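Local coordinates for pumilio homology domain family member 4 (Saccharomyces cerevisiae, PDB 3BWT), which binds mRNA through the Pumilio homology domain contained in this chain, a single-stranded RNA-binding array of eight helical repeats, at residues 85-88 / 89-92. Residues are numbered along the deposited sequence; the frame is centred on the assembly and turned at random.
Sequences PHFV and EISL
Ser-91 meets Phe-87 through two hydrogen bonds to one acceptor: its backbone N lies 2.8 Å from Phe-87 O, and its OG is likewise 2.8 Å from Phe-87 O. The two donors arrive from opposite faces of the carbonyl plane, the hydroxyl well above it at 38°. A chi1 of -66° sets OG anti to its own carbonyl carbon and turns it back along the helix, which lets the hydroxyl of buried Ser-91 donate within its own helical turn. With the hydroxyl removed, as in an alanine, Phe-87 O is likely to lose this second bond while keeping the one from the backbone N of residue 91, and a small gap would probably open where OG sat. One residue earlier, Ile-90 N donates to His-86 O at 3.0 Å; one later, Leu-92 N reaches Val-88 O at 3.1 Å. Among the side chains, Ile-90 CD1 lies at the edge of the Phe-87 ring, near its plane, 4.1 Å from Phe-87 CD1, and Val-88 CG1 touches Leu-92 CD1 at 4.2 Å. His-86 and Glu-89 run side by side, ring and carboxylate planes nearly perpendicular (88°), but His-86 NE2 and Glu-89 OE1 stay 5.1 Å apart, so no salt bridge forms. Farther out, Phe-87 packs on Leu-100 and Val-116 of the same repeat. Ile-90 touches Val-52 of the preceding repeat, and Leu-92 meets Leu-127 of the following one. With His-86 at the N-cap position and successive i to i+4 bonds, this is the short first helix of Pumilio repeat 3, wedged between its counterparts in the stacked helical repeats of a PUF domain.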
loop_
_atom_site.group_PDB
_atom_site.type_symbol
_atom_site.label_atom_id
_atom_site.label_comp_id
_atom_site.label_asym_id
_atom_site.label_seq_id
_atom_site.Cartn_x
_atom_site.Cartn_y
_atom_site.Cartn_z
ATOM N N PRO A 85 -7.486 -13.529 20.887
ATOM C CA PRO A 85 -6.306 -14.378 21.093
ATOM C C PRO A 85 -5.893 -15.159 19.836
ATOM O O PRO A 85 -4.852 -15.811 19.823
ATOM C CB PRO A 85 -6.771 -15.365 22.173
ATOM C CG PRO A 85 -7.938 -14.704 22.828
ATOM C CD PRO A 85 -8.612 -13.937 21.748
ATOM N N HIS A 86 -6.700 -15.098 18.789
ATOM C CA HIS A 86 -6.427 -15.888 17.606
ATOM C C HIS A 86 -6.260 -15.016 16.372
ATOM O O HIS A 86 -6.447 -15.463 15.246
ATOM C CB HIS A 86 -7.545 -16.896 17.408
ATOM C CG HIS A 86 -7.728 -17.799 18.578
ATOM N ND1 HIS A 86 -8.700 -17.592 19.532
ATOM C CD2 HIS A 86 -7.037 -18.891 18.973
ATOM C CE1 HIS A 86 -8.612 -18.532 20.454
ATOM N NE2 HIS A 86 -7.613 -19.334 20.135
ATOM N N PHE A 87 -5.894 -13.765 16.599
ATOM C CA PHE A 87 -5.806 -12.806 15.518
ATOM C C PHE A 87 -4.772 -13.198 14.474
ATOM O O PHE A 87 -4.988 -12.975 13.290
ATOM C CB PHE A 87 -5.542 -11.407 16.066
ATOM C CG PHE A 87 -6.787 -10.666 16.416
ATOM C CD1 PHE A 87 -8.023 -11.284 16.304
ATOM C CD2 PHE A 87 -6.730 -9.363 16.872
ATOM C CE1 PHE A 87 -9.185 -10.606 16.629
ATOM C CE2 PHE A 87 -7.879 -8.683 17.203
ATOM C CZ PHE A 87 -9.113 -9.303 17.085
ATOM N N VAL A 88 -3.659 -13.788 14.902
ATOM C CA VAL A 88 -2.628 -14.211 13.955
ATOM C C VAL A 88 -3.177 -15.286 13.026
ATOM O O VAL A 88 -3.060 -15.197 11.808
ATOM C CB VAL A 88 -1.360 -14.745 14.667
ATOM C CG1 VAL A 88 -0.491 -15.507 13.697
ATOM C CG2 VAL A 88 -0.579 -13.600 15.288
ATOM N N GLU A 89 -3.782 -16.304 13.618
ATOM C CA GLU A 89 -4.380 -17.373 12.845
ATOM C C GLU A 89 -5.388 -16.811 11.853
ATOM O O GLU A 89 -5.418 -17.210 10.692
ATOM C CB GLU A 89 -5.070 -18.367 13.774
ATOM C CG GLU A 89 -5.815 -19.462 13.044
ATOM C CD GLU A 89 -6.741 -20.237 13.946
ATOM O OE1 GLU A 89 -6.626 -20.124 15.197
ATOM O OE2 GLU A 89 -7.591 -20.956 13.391
ATOM N N ILE A 90 -6.214 -15.883 12.322
ATOM C CA ILE A 90 -7.278 -15.312 11.510
ATOM C C ILE A 90 -6.720 -14.433 10.397
ATOM O O ILE A 90 -7.206 -14.474 9.272
ATOM C CB ILE A 90 -8.261 -14.501 12.369
ATOM C CG1 ILE A 90 -8.835 -15.376 13.486
ATOM C CG2 ILE A 90 -9.377 -13.933 11.520
ATOM C CD1 ILE A 90 -9.676 -14.624 14.480
ATOM N N SER A 91 -5.694 -13.653 10.714
ATOM C CA SER A 91 -5.082 -12.737 9.762
ATOM C C SER A 91 -4.316 -13.436 8.637
ATOM O O SER A 91 -4.166 -12.877 7.551
ATOM C CB SER A 91 -4.135 -11.782 10.480
ATOM O OG SER A 91 -4.841 -10.922 11.349
ATOM N N LEU A 92 -3.818 -14.643 8.900
ATOM C CA LEU A 92 -3.065 -15.381 7.902
ATOM C C LEU A 92 -3.995 -16.032 6.881
ATOM O O LEU A 92 -3.583 -16.329 5.757
ATOM C CB LEU A 92 -2.178 -16.433 8.562
ATOM C CG LEU A 92 -1.053 -15.943 9.474
ATOM C CD1 LEU A 92 -0.101 -17.092 9.773
ATOM C CD2 LEU A 92 -0.289 -14.771 8.867
#